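Local atomic coordinates of putative large adhesion protein (Lap) involved in biofilm formation (Marinobacter hydrocarbonoclasticus ATCC 49840, PDB entry 6M8M), a protein that binds glucose at a calcium site in the PA14 domain of an RTX adhesin, and probably takes part in adhesion and biofilm formation. Residues A[37-42]-A[117-122]; A[45-50]-A[111-116]; A[70-75]-A[103-108]; A[77-82]-A[187-192]. One frame throughout, in Å; residues are numbered along the deposited sequence. Where two conformers were deposited one is given.

Contact 1: A[37-42]-A[117-122]; sequences GLFGEY and KLTGNL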
loop_
_atom_site.group_PDB
_atom_site.type_symbol
_atom_site.label_atom_id
_atom_site.label_comp_id
_atom_site.label_asym_id
_atom_site.label_seq_id
_atom_site.Cartn_x
_atom_site.Cartn_y
_atom_site.Cartn_z
ATOM N N GLY A 37 -7.945 -10.453 -3.786
ATOM C CA GLY A 37 -7.481 -9.217 -3.192
ATOM C C GLY A 37 -6.192 -9.413 -2.427
ATOM O O GLY A 37 -5.602 -10.492 -2.397
ATOM N N LEU A 38 -5.740 -8.326 -1.808
ATOM C CA LEU A 38 -4.493 -8.309 -1.063
ATOM C C LEU A 38 -4.762 -8.355 0.430
ATOM O O LEU A 38 -5.783 -7.861 0.915
ATOM C CB LEU A 38 -3.718 -7.029 -1.375
ATOM C CG LEU A 38 -3.356 -6.969 -2.857
ATOM C CD1 LEU A 38 -3.449 -5.579 -3.431
ATOM C CD2 LEU A 38 -1.991 -7.554 -3.121
ATOM N N PHE A 39 -3.835 -8.951 1.155
ATOM C CA PHE A 39 -3.888 -8.932 2.604
ATOM C C PHE A 39 -3.369 -7.585 3.086
ATOM O O PHE A 39 -2.238 -7.192 2.754
ATOM C CB PHE A 39 -3.020 -10.053 3.151
ATOM C CG PHE A 39 -3.046 -10.146 4.640
ATOM C CD1 PHE A 39 -4.213 -10.452 5.309
ATOM C CD2 PHE A 39 -1.905 -9.920 5.380
ATOM C CE1 PHE A 39 -4.237 -10.523 6.700
ATOM C CE2 PHE A 39 -1.926 -9.995 6.765
ATOM C CZ PHE A 39 -3.087 -10.294 7.416
ATOM N N GLY A 40 -4.177 -6.873 3.861
ATOM C CA GLY A 40 -3.840 -5.537 4.334
ATOM C C GLY A 40 -3.502 -5.534 5.816
ATOM O O GLY A 40 -4.187 -6.178 6.624
ATOM N N GLU A 41 -2.465 -4.788 6.153
ATOM C CA GLU A 41 -2.048 -4.550 7.523
ATOM C C GLU A 41 -1.920 -3.057 7.747
ATOM O O GLU A 41 -1.344 -2.340 6.917
ATOM C CB GLU A 41 -0.700 -5.218 7.779
ATOM C CG GLU A 41 -0.781 -6.732 7.748
ATOM C CD GLU A 41 0.579 -7.394 7.705
ATOM O OE1 GLU A 41 1.176 -7.585 8.785
ATOM O OE2 GLU A 41 1.062 -7.716 6.597
ATOM N N TYR A 42 -2.418 -2.583 8.876
ATOM C CA TYR A 42 -2.372 -1.174 9.259
ATOM C C TYR A 42 -1.568 -1.052 10.545
ATOM O O TYR A 42 -1.821 -1.796 11.505
ATOM C CB TYR A 42 -3.786 -0.636 9.487
ATOM C CG TYR A 42 -3.827 0.800 9.933
ATOM C CD1 TYR A 42 -3.773 1.141 11.280
ATOM C CD2 TYR A 42 -3.900 1.830 9.006
ATOM C CE1 TYR A 42 -3.800 2.471 11.683
ATOM C CE2 TYR A 42 -3.948 3.146 9.395
ATOM C CZ TYR A 42 -3.881 3.463 10.728
ATOM O OH TYR A 42 -3.945 4.785 11.075
ATOM N N LYS A 117 0.543 -1.895 4.789
ATOM C CA LYS A 117 1.226 -2.914 4.009
ATOM C C LYS A 117 0.191 -3.784 3.333
ATOM O O LYS A 117 -0.809 -4.162 3.948
ATOM C CB LYS A 117 2.115 -3.741 4.913
ATOM C CG LYS A 117 2.827 -4.870 4.218
ATOM C CD LYS A 117 3.828 -5.501 5.173
ATOM C CE LYS A 117 4.449 -6.753 4.610
ATOM N NZ LYS A 117 5.421 -7.307 5.602
ATOM N N LEU A 118 0.423 -4.082 2.072
ATOM C CA LEU A 118 -0.444 -4.945 1.285
ATOM C C LEU A 118 0.400 -6.041 0.673
ATOM O O LEU A 118 1.437 -5.757 0.073
ATOM C CB LEU A 118 -1.128 -4.138 0.175
ATOM C CG LEU A 118 -2.160 -3.118 0.666
ATOM C CD1 LEU A 118 -2.334 -1.990 -0.330
ATOM C CD2 LEU A 118 -3.499 -3.801 0.906
ATOM N N THR A 119 -0.048 -7.285 0.793
ATOM C CA THR A 119 0.701 -8.409 0.253
ATOM C C THR A 119 -0.227 -9.398 -0.442
ATOM O O THR A 119 -1.403 -9.538 -0.104
ATOM C CB THR A 119 1.510 -9.157 1.314
ATOM O OG1 THR A 119 0.645 -9.536 2.379
ATOM C CG2 THR A 119 2.627 -8.306 1.857
ATOM N N GLY A 120 0.335 -10.090 -1.418
ATOM C CA GLY A 120 -0.395 -11.131 -2.097
ATOM C C GLY A 120 0.444 -11.693 -3.213
ATOM O O GLY A 120 1.652 -11.474 -3.275
ATOM N N ASN A 121 -0.216 -12.427 -4.086
ATOM C CA ASN A 121 0.388 -12.998 -5.281
ATOM C C ASN A 121 -0.352 -12.475 -6.494
ATOM O O ASN A 121 -1.575 -12.360 -6.485
ATOM C CB ASN A 121 0.327 -14.509 -5.214
ATOM C CG ASN A 121 1.199 -15.060 -4.109
ATOM O OD1 ASN A 121 2.362 -14.693 -3.981
ATOM N ND2 ASN A 121 0.631 -15.928 -3.287
ATOM N N LEU A 122 0.404 -12.146 -7.534
ATOM C CA LEU A 122 -0.176 -11.610 -8.755
ATOM C C LEU A 122 -0.805 -12.736 -9.565
ATOM O O LEU A 122 -0.134 -13.710 -9.926
ATOM C CB LEU A 122 0.893 -10.941 -9.611
ATOM C CG LEU A 122 1.521 -9.682 -9.006
ATOM C CD1 LEU A 122 2.691 -9.189 -9.835
ATOM C CD2 LEU A 122 0.479 -8.586 -8.861
HETATM O O HOH W 1 0.288 -7.400 4.138
HETATM O O HOH W 2 4.027 -7.889 8.109
#
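Three groups grip the carbonyl oxygen of F39: T119 N donates to F39 O at 2.9 Å, L118 CA brings a C-H contact at 3.2 Å, and water 1 also lies in bonding range. This is antiparallel sheet within the PA14 fold, joining strands 38-45 and 113-122; the short segments run at 162° with a closest axis approach of 4.4 Å. F39-T119 and E41-K117 are hydrogen-bonded pairs, each closed by two backbone bonds, and G40-L118 between them is a non-hydrogen-bonded pair. On the face carrying F39, E41, K117 and T119, the extended K117 chain (CG anti to the backbone N, chi1 177°) runs beside E41, which lays K117 CD 3.8 Å from E41 OE2. The charges themselves are too far apart for a salt bridge, with K117 NZ and E41 OE2 separated by 4.5 Å; water 2 bridges instead, accepting from K117 NZ and donating to E41 OE1. Water 1 links E41 OE2, F39 O and T119 OG1; which of these it donates to at any moment is not settled. The opposite face is apolar: L118 CD2 rests 3.9 Å from G40 CA, directly against the backbone, and F73 packs on L118. With chi1 at 54°, T119 holds its hydroxyl over its own main chain, which brings T119 OG1 to the edge of the F39 ring, in its plane, 4.0 Å from F39 CD2.

Contact 2: A[45-50]-A[111-116]; sequences YAQGSD and SSDAIV. With CA (calcium ion), chain D.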
loop_
_atom_site.group_PDB
_atom_site.type_symbol
_atom_site.label_atom_id
_atom_site.label_comp_id
_atom_site.label_asym_id
_atom_site.label_seq_id
_atom_site.Cartn_x
_atom_site.Cartn_y
_atom_site.Cartn_z
ATOM N N TYR A 45 1.623 4.659 14.059
ATOM C CA TYR A 45 2.965 5.086 14.441
ATOM C C TYR A 45 2.845 6.432 15.134
ATOM O O TYR A 45 2.248 7.362 14.589
ATOM C CB TYR A 45 3.847 5.183 13.205
ATOM C CG TYR A 45 5.270 5.650 13.460
ATOM C CD1 TYR A 45 5.562 6.996 13.602
ATOM C CD2 TYR A 45 6.322 4.754 13.516
ATOM C CE1 TYR A 45 6.865 7.437 13.805
ATOM C CE2 TYR A 45 7.625 5.189 13.718
ATOM C CZ TYR A 45 7.884 6.529 13.847
ATOM O OH TYR A 45 9.195 6.950 14.012
ATOM N N ALA A 46 3.395 6.521 16.341
ATOM C CA ALA A 46 3.311 7.717 17.174
ATOM C C ALA A 46 4.638 8.455 17.111
ATOM O O ALA A 46 5.622 8.035 17.725
ATOM C CB ALA A 46 2.983 7.329 18.616
ATOM N N GLN A 47 4.671 9.563 16.379
ATOM C CA GLN A 47 5.883 10.364 16.320
ATOM C C GLN A 47 6.185 10.886 17.716
ATOM O O GLN A 47 5.313 11.440 18.385
ATOM C CB GLN A 47 5.687 11.523 15.346
ATOM C CG GLN A 47 6.923 12.386 15.170
ATOM C CD GLN A 47 6.809 13.309 13.986
ATOM O OE1 GLN A 47 6.158 12.971 12.987
ATOM N NE2 GLN A 47 7.473 14.453 14.048
ATOM N N GLY A 48 7.423 10.712 18.150
ATOM C CA GLY A 48 7.790 10.858 19.540
ATOM C C GLY A 48 8.127 9.484 20.071
ATOM O O GLY A 48 9.250 9.018 19.912
ATOM N N SER A 49 7.152 8.793 20.657
ATOM C CA SER A 49 7.463 7.534 21.327
ATOM C C SER A 49 8.051 6.506 20.364
ATOM O O SER A 49 8.967 5.760 20.729
ATOM C CB SER A 49 6.228 6.992 22.046
ATOM O OG SER A 49 5.179 6.688 21.148
ATOM N N ASP A 50 7.544 6.443 19.135
ATOM C CA ASP A 50 8.031 5.470 18.163
ATOM C C ASP A 50 9.209 5.973 17.342
ATOM O O ASP A 50 9.724 5.217 16.508
ATOM C CB ASP A 50 6.910 5.034 17.217
ATOM C CG ASP A 50 5.877 4.168 17.890
ATOM O OD1 ASP A 50 6.253 3.307 18.729
ATOM O OD2 ASP A 50 4.681 4.319 17.571
ATOM N N SER A 111 -3.229 7.874 15.820
ATOM C CA SER A 111 -1.835 8.260 15.934
ATOM C C SER A 111 -1.511 9.367 14.945
ATOM O O SER A 111 -2.295 9.685 14.051
ATOM C CB SER A 111 -0.915 7.065 15.693
ATOM O OG SER A 111 -1.109 6.530 14.388
ATOM N N SER A 112 -0.312 9.928 15.099
ATOM C CA SER A 112 0.139 11.015 14.238
ATOM C C SER A 112 0.419 10.541 12.821
ATOM O O SER A 112 0.155 11.270 11.855
ATOM C CB SER A 112 1.397 11.647 14.838
ATOM O OG SER A 112 2.455 10.711 14.942
ATOM N N ASP A 113 1.016 9.361 12.679
ATOM C CA ASP A 113 1.496 8.819 11.420
ATOM C C ASP A 113 0.868 7.442 11.234
ATOM O O ASP A 113 0.396 6.815 12.184
ATOM C CB ASP A 113 3.021 8.682 11.416
ATOM C CG ASP A 113 3.772 10.021 11.530
ATOM O OD1 ASP A 113 3.469 10.838 12.436
ATOM O OD2 ASP A 113 4.688 10.266 10.714
ATOM N N ALA A 114 0.926 6.912 10.017
ATOM C CA ALA A 114 0.298 5.622 9.760
ATOM C C ALA A 114 0.998 4.921 8.613
ATOM O O ALA A 114 1.503 5.556 7.690
ATOM C CB ALA A 114 -1.180 5.802 9.437
ATOM N N ILE A 115 0.987 3.591 8.669
ATOM C CA ILE A 115 1.628 2.741 7.675
ATOM C C ILE A 115 0.618 1.699 7.222
ATOM O O ILE A 115 -0.104 1.125 8.052
ATOM C CB ILE A 115 2.862 2.040 8.279
ATOM C CG1 ILE A 115 3.941 3.060 8.656
ATOM C CG2 ILE A 115 3.434 1.003 7.335
ATOM C CD1 ILE A 115 4.964 2.542 9.635
ATOM N N VAL A 116 0.594 1.424 5.914
ATOM C CA VAL A 116 -0.204 0.336 5.358
ATOM C C VAL A 116 0.725 -0.593 4.598
ATOM O O VAL A 116 1.590 -0.137 3.837
ATOM C CB VAL A 116 -1.300 0.873 4.416
ATOM C CG1 VAL A 116 -2.055 -0.273 3.753
ATOM C CG2 VAL A 116 -2.235 1.790 5.163
HETATM CA CA CA D . 4.593 12.695 11.342
HETATM O O HOH W 3 4.896 14.978 10.470
#
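Y45 and D113 form the compact part of this contact: the backbones pair through D113 N to Y45 O and Y45 N to D113 O, and the two side chains lie alongside, with Y45 CD1 3.8 Å from D113 CB. D113 O has two donors, Y45 N from well above the carbonyl plane (48° out of it) and S111 OG at 2.7 Å. One face of the Y45 ring carries D50 CB, while Y45 OH bonds to G52 O and F63 meets the ring edge-to-face. Here the antiparallel pairing of strands 38-45 and 113-122 opens into a calcium site. D113 grips the ion with both carboxylate oxygens, OD1 at 2.4 Å and OD2 at 2.5 Å, Q47 OE1 binds it at 2.3 Å, and N53 OD1, Q182 O and water 3 complete the shell. S112 is the second-shell link: its OG accepts from Q47 N (2.9 Å, N-H...O 169°) and donates to D113 OD1 at 2.7 Å, on its anti side, 20° out of the carboxylate plane. Toward solvent the packing thins: Q47 is exposed, and its turn is closed by D50 N to A46 O and by D50 OD2, which takes A46 N through its anti lone pair.

Contact 3: A[70-75]-A[103-108]; sequences DATFIG and SLSTDP. With CA (calcium ion), chain C.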
loop_
_atom_site.group_PDB
_atom_site.type_symbol
_atom_site.label_atom_id
_atom_site.label_comp_id
_atom_site.label_asym_id
_atom_site.label_seq_id
_atom_site.Cartn_x
_atom_site.Cartn_y
_atom_site.Cartn_z
ATOM N N ASP A 70 -1.779 -3.243 13.897
ATOM C CA ASP A 70 -2.879 -2.835 14.755
ATOM C C ASP A 70 -4.245 -3.213 14.207
ATOM O O ASP A 70 -5.203 -3.308 14.981
ATOM C CB ASP A 70 -2.789 -1.334 14.981
ATOM C CG ASP A 70 -1.526 -0.953 15.727
ATOM O OD1 ASP A 70 -1.429 -1.273 16.936
ATOM O OD2 ASP A 70 -0.596 -0.390 15.114
ATOM N N ALA A 71 -4.365 -3.428 12.907
ATOM C CA ALA A 71 -5.581 -3.959 12.316
ATOM C C ALA A 71 -5.187 -4.611 11.006
ATOM O O ALA A 71 -4.165 -4.267 10.405
ATOM C CB ALA A 71 -6.623 -2.870 12.065
ATOM N N THR A 72 -6.000 -5.563 10.570
ATOM C CA THR A 72 -5.867 -6.161 9.254
ATOM C C THR A 72 -7.126 -5.872 8.448
ATOM O O THR A 72 -8.165 -5.499 9.000
ATOM C CB THR A 72 -5.641 -7.668 9.343
ATOM O OG1 THR A 72 -6.761 -8.301 9.958
ATOM C CG2 THR A 72 -4.391 -7.982 10.131
ATOM N N PHE A 73 -7.024 -6.036 7.139
ATOM C CA PHE A 73 -8.139 -5.812 6.230
ATOM C C PHE A 73 -7.840 -6.558 4.943
ATOM O O PHE A 73 -6.805 -7.221 4.819
ATOM C CB PHE A 73 -8.419 -4.323 6.019
ATOM C CG PHE A 73 -7.328 -3.561 5.291
ATOM C CD1 PHE A 73 -6.216 -3.070 5.965
ATOM C CD2 PHE A 73 -7.436 -3.302 3.934
ATOM C CE1 PHE A 73 -5.239 -2.350 5.297
ATOM C CE2 PHE A 73 -6.463 -2.595 3.265
ATOM C CZ PHE A 73 -5.361 -2.117 3.946
ATOM N N ILE A 74 -8.754 -6.457 3.986
ATOM C CA ILE A 74 -8.545 -7.017 2.658
ATOM C C ILE A 74 -8.645 -5.881 1.668
ATOM O O ILE A 74 -9.635 -5.148 1.652
ATOM C CB ILE A 74 -9.549 -8.124 2.325
ATOM C CG1 ILE A 74 -9.356 -9.303 3.287
ATOM C CG2 ILE A 74 -9.386 -8.563 0.878
ATOM C CD1 ILE A 74 -10.445 -10.358 3.225
ATOM N N GLY A 75 -7.600 -5.711 0.866
ATOM C CA GLY A 75 -7.585 -4.698 -0.167
ATOM C C GLY A 75 -8.101 -5.261 -1.472
ATOM O O GLY A 75 -7.390 -5.985 -2.167
ATOM N N SER A 103 -13.830 -4.514 5.956
ATOM C CA SER A 103 -13.036 -5.683 6.282
ATOM C C SER A 103 -12.031 -5.449 7.403
ATOM O O SER A 103 -11.304 -6.378 7.750
ATOM C CB SER A 103 -12.290 -6.172 5.037
ATOM O OG SER A 103 -11.288 -5.261 4.618
ATOM N N LEU A 104 -11.979 -4.253 7.982
ATOM C CA LEU A 104 -11.051 -3.993 9.082
ATOM C C LEU A 104 -11.368 -4.862 10.288
ATOM O O LEU A 104 -12.522 -4.945 10.723
ATOM C CB LEU A 104 -11.144 -2.535 9.494
ATOM C CG LEU A 104 -10.343 -1.546 8.659
ATOM C CD1 LEU A 104 -10.850 -0.138 8.907
ATOM C CD2 LEU A 104 -8.842 -1.675 8.971
ATOM N N SER A 105 -10.335 -5.445 10.882
ATOM C CA SER A 105 -10.524 -6.358 12.001
ATOM C C SER A 105 -10.902 -5.640 13.283
ATOM O O SER A 105 -11.495 -6.263 14.183
ATOM C CB SER A 105 -9.238 -7.154 12.246
ATOM O OG SER A 105 -8.148 -6.270 12.469
ATOM N N THR A 106 -10.605 -4.355 13.385
ATOM C CA THR A 106 -10.876 -3.554 14.566
ATOM C C THR A 106 -10.688 -2.108 14.140
ATOM O O THR A 106 -10.172 -1.828 13.050
ATOM C CB THR A 106 -9.931 -3.929 15.713
ATOM O OG1 THR A 106 -10.392 -3.319 16.923
ATOM C CG2 THR A 106 -8.513 -3.488 15.436
ATOM N N ASP A 107 -11.071 -1.183 15.012
ATOM C CA ASP A 107 -10.725 0.224 14.843
ATOM C C ASP A 107 -9.369 0.422 15.506
ATOM O O ASP A 107 -9.285 0.383 16.746
ATOM C CB ASP A 107 -11.773 1.112 15.483
ATOM C CG ASP A 107 -11.468 2.594 15.333
ATOM O OD1 ASP A 107 -10.412 2.941 14.750
ATOM O OD2 ASP A 107 -12.286 3.435 15.786
ATOM N N PRO A 108 -8.289 0.569 14.753
ATOM C CA PRO A 108 -6.972 0.698 15.379
ATOM C C PRO A 108 -6.847 2.008 16.138
ATOM O O PRO A 108 -7.555 2.974 15.878
ATOM C CB PRO A 108 -6.011 0.651 14.190
ATOM C CG PRO A 108 -6.810 1.215 13.061
ATOM C CD PRO A 108 -8.246 0.790 13.296
HETATM CA CA CA C . -8.910 4.758 15.156
HETATM O O HOH W 4 -9.362 -8.301 8.726
HETATM O O HOH W 5 -11.113 5.870 15.338
HETATM O O HOH W 6 -9.515 5.346 12.909
HETATM O O HOH W 7 -9.361 4.606 17.503
HETATM O O HOH W 8 -6.873 4.732 13.808
#
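The loop 103-108, whose last two residues bind calcium, lies along strand 71-75 of the PA14 fold and is stitched to it mainly by two serine side chains that stand in for backbone acceptors. S105 OG accepts T72 N at 3.0 Å, nearly straight (172°), and S103 OG accepts I74 N at 2.9 Å (174°). Both hydroxyls are folded back toward their own peptide units (chi1 57° for S105), which points them at the strand. S103 OG in turn bonds to D100 O. The single direct backbone bond, S105 N to T72 O at 2.9 Å, is more bent, and L104 CA adds a C-H contact to the same oxygen. Water 4 bridges T72 OG1 and S103 O. Between these polar links L104 supplies an apolar contact, its CD2 4.0 Å from both A71 CB and F73 CB; further along, past S105, P108 CB packs 3.9 Å from D70 CB. Past T106, whose CG2 touches D70 O, the loop binds calcium through D107 OD1 and P108 O, each at 2.4 Å; N110 and four waters bring the ligands to seven. Q94 NE2 also bonds to D107 OD1, a second-shell contact consistent with holding this ligand in place. At its other edge the strand pairs with 38-45, where D70 and A71 both face Y42 in a classic beta bulge. F73 reaches inward to V116 and L118 of strand 113-122 and to L97, while helix 92-96 packs on L104 through Q94 and on P108 through V93 and Q94.

Contact 4: A[77-82]-A[187-192]; sequences NIDYGS and QLRIEL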
loop_
_atom_site.group_PDB
_atom_site.type_symbol
_atom_site.label_atom_id
_atom_site.label_comp_id
_atom_site.label_asym_id
_atom_site.label_seq_id
_atom_site.Cartn_x
_atom_site.Cartn_y
_atom_site.Cartn_z
ATOM N N ASN A 77 -9.680 -3.079 -3.841
ATOM C CA ASN A 77 -9.629 -2.013 -4.840
ATOM C C ASN A 77 -8.740 -0.939 -4.229
ATOM O O ASN A 77 -9.168 -0.246 -3.306
ATOM C CB ASN A 77 -11.043 -1.491 -5.108
ATOM C CG ASN A 77 -11.116 -0.577 -6.302
ATOM O OD1 ASN A 77 -10.982 -1.001 -7.453
ATOM N ND2 ASN A 77 -11.372 0.699 -6.041
ATOM N N ILE A 78 -7.505 -0.818 -4.703
ATOM C CA ILE A 78 -6.513 0.042 -4.030
ATOM C C ILE A 78 -6.679 1.449 -4.592
ATOM O O ILE A 78 -5.916 1.933 -5.439
ATOM C CB ILE A 78 -5.085 -0.481 -4.150
ATOM C CG1 ILE A 78 -4.991 -1.963 -3.789
ATOM C CG2 ILE A 78 -4.183 0.335 -3.236
ATOM C CD1 ILE A 78 -5.612 -2.336 -2.463
ATOM N N ASP A 79 -7.705 2.124 -4.105
ATOM C CA ASP A 79 -8.040 3.498 -4.471
ATOM C C ASP A 79 -8.578 4.113 -3.186
ATOM O O ASP A 79 -9.777 4.016 -2.892
ATOM C CB ASP A 79 -9.056 3.519 -5.605
ATOM C CG ASP A 79 -9.266 4.891 -6.186
ATOM O OD1 ASP A 79 -8.673 5.875 -5.718
ATOM O OD2 ASP A 79 -10.051 4.984 -7.158
ATOM N N TYR A 80 -7.680 4.711 -2.414
ATOM C CA TYR A 80 -7.941 5.089 -1.041
ATOM C C TYR A 80 -7.671 6.574 -0.845
ATOM O O TYR A 80 -6.732 7.138 -1.426
ATOM C CB TYR A 80 -7.048 4.277 -0.105
ATOM C CG TYR A 80 -7.263 2.776 -0.134
ATOM C CD1 TYR A 80 -8.525 2.219 -0.281
ATOM C CD2 TYR A 80 -6.195 1.915 0.033
ATOM C CE1 TYR A 80 -8.701 0.848 -0.263
ATOM C CE2 TYR A 80 -6.358 0.549 0.049
ATOM C CZ TYR A 80 -7.623 0.021 -0.095
ATOM O OH TYR A 80 -7.773 -1.352 -0.059
ATOM N N GLY A 81 -8.476 7.207 -0.017
ATOM C CA GLY A 81 -8.328 8.639 0.168
ATOM C C GLY A 81 -8.821 9.399 -1.052
ATOM O O GLY A 81 -9.441 8.831 -1.946
ATOM N N SER A 82 -8.553 10.701 -1.089
ATOM C CA SER A 82 -7.783 11.425 -0.096
ATOM C C SER A 82 -8.588 11.714 1.151
ATOM O O SER A 82 -9.795 11.969 1.078
ATOM C CB SER A 82 -7.353 12.773 -0.694
ATOM O OG SER A 82 -6.467 13.463 0.168
ATOM N N GLN A 187 -3.410 9.690 0.688
ATOM C CA GLN A 187 -4.041 9.100 -0.483
ATOM C C GLN A 187 -3.163 7.976 -0.995
ATOM O O GLN A 187 -1.935 8.093 -0.955
ATOM C CB GLN A 187 -4.235 10.147 -1.586
ATOM C CG GLN A 187 -4.923 9.588 -2.827
ATOM C CD GLN A 187 -5.295 10.654 -3.828
ATOM O OE1 GLN A 187 -4.820 11.790 -3.750
ATOM N NE2 GLN A 187 -6.142 10.298 -4.784
ATOM N N LEU A 188 -3.785 6.913 -1.496
ATOM C CA LEU A 188 -3.052 5.841 -2.164
ATOM C C LEU A 188 -3.941 5.266 -3.259
ATOM O O LEU A 188 -4.955 4.624 -2.966
ATOM C CB LEU A 188 -2.632 4.740 -1.202
ATOM C CG LEU A 188 -1.908 3.552 -1.836
ATOM C CD1 LEU A 188 -0.583 3.970 -2.454
ATOM C CD2 LEU A 188 -1.698 2.457 -0.802
ATOM N N ARG A 189 -3.543 5.442 -4.515
ATOM C CA ARG A 189 -4.242 4.853 -5.651
ATOM C C ARG A 189 -3.212 4.141 -6.512
ATOM O O ARG A 189 -2.281 4.773 -7.023
ATOM C CB ARG A 189 -4.959 5.927 -6.470
ATOM C CG ARG A 189 -5.742 5.353 -7.638
ATOM C CD ARG A 189 -6.307 6.439 -8.531
ATOM N NE ARG A 189 -7.242 7.293 -7.809
ATOM C CZ ARG A 189 -7.347 8.606 -7.975
ATOM N NH1 ARG A 189 -6.552 9.251 -8.825
ATOM N NH2 ARG A 189 -8.230 9.291 -7.263
ATOM N N ILE A 190 -3.368 2.833 -6.671
ATOM C CA ILE A 190 -2.450 2.018 -7.447
ATOM C C ILE A 190 -3.178 1.502 -8.679
ATOM O O ILE A 190 -4.267 0.921 -8.569
ATOM C CB ILE A 190 -1.887 0.853 -6.614
ATOM C CG1 ILE A 190 -1.193 1.401 -5.371
ATOM C CG2 ILE A 190 -0.945 0.003 -7.448
ATOM C CD1 ILE A 190 -0.599 0.363 -4.458
ATOM N N GLU A 191 -2.562 1.710 -9.838
ATOM C CA GLU A 191 -3.016 1.160 -11.101
ATOM C C GLU A 191 -1.976 0.194 -11.643
ATOM O O GLU A 191 -0.778 0.351 -11.409
ATOM C CB GLU A 191 -3.216 2.262 -12.140
ATOM C CG GLU A 191 -4.277 3.283 -11.832
ATOM C CD GLU A 191 -4.077 4.551 -12.630
ATOM O OE1 GLU A 191 -4.932 4.846 -13.498
ATOM O OE2 GLU A 191 -3.052 5.227 -12.416
ATOM N N LEU A 192 -2.437 -0.787 -12.406
ATOM C CA LEU A 192 -1.581 -1.776 -13.055
ATOM C C LEU A 192 -2.006 -1.900 -14.507
ATOM O O LEU A 192 -3.204 -1.893 -14.809
ATOM C CB LEU A 192 -1.745 -3.116 -12.343
ATOM C CG LEU A 192 -0.935 -4.279 -12.911
ATOM C CD1 LEU A 192 0.546 -4.064 -12.771
ATOM C CD2 LEU A 192 -1.313 -5.580 -12.196
HETATM O O HOH W 9 -7.175 7.629 -4.245
HETATM O O HOH W 10 -9.939 8.799 -4.747
HETATM O O HOH W 11 -4.567 14.344 -1.452
#
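The guanidinium group of R189 meets D79 at its edge and Q187 on one face. R189 NE donates to D79 OD1 at 2.9 Å in a nearly straight salt bridge (168°) that lies close to the guanidinium plane, whereas the carboxylate stands almost upright to it, the planes 88° apart, and NE approaches D79 OD1 from above the carboxylate plane (49° out of it). Water 10 sits at the same guanidinium's edge, accepting from R189 NH2. Q187 NE2 lies 3.3 Å above one face, offset toward the rim, and donates to water 9, which is in bonding range of D79 OD1 and Y80 O as well. The other flat group, the Y80 ring, has I78 CA above one face, F96 meeting it obliquely, and its OH bonded to D100 OD2. Between the D79/R189 face and the Y80/L188 face runs the antiparallel pairing of strands 79-83 and 186-194, part of one of the two antiparallel sheets of the PA14 domain: Y80 and L188 exchange two backbone bonds, the shorter being Y80 N to L188 O at 2.8 Å, and I190 N reaches I78 O at 3.0 Å. I78 is the centre of an inverse gamma turn; its CG2 packs 3.8 Å from I190 CD1 and 4.1 Å from L188 CD2. Strand 186-194 lies between 79-83 and 128-136 in its sheet, with L188 and I190 packing on V133 and F131 of that neighbour and also on Y179 and I177 of strand 174-181, which belongs to the other sheet.

Overall arrangement
From the N terminus, strand 38-45 first enters contact 1, whose partner 117-122 returns 75 residues later. Contact 2, between 45-50 and 111-116, lies within that loop at the end of the same strand pair, and contact 3 lies within both. Contact 4 crosses all three: 77-82 falls inside their loops, but its partner 187-192 comes long after them. Contacts 1 to 3 all reach one sheet, with Y42 O meeting D70 N at 2.8 Å between contacts 1 and 3, and V116 CG1 touching F73 CZ between 2 and 3. Contact 4 belongs to the other sheet; I78 packs against L38 and L118 of contact 1, joining the two layers.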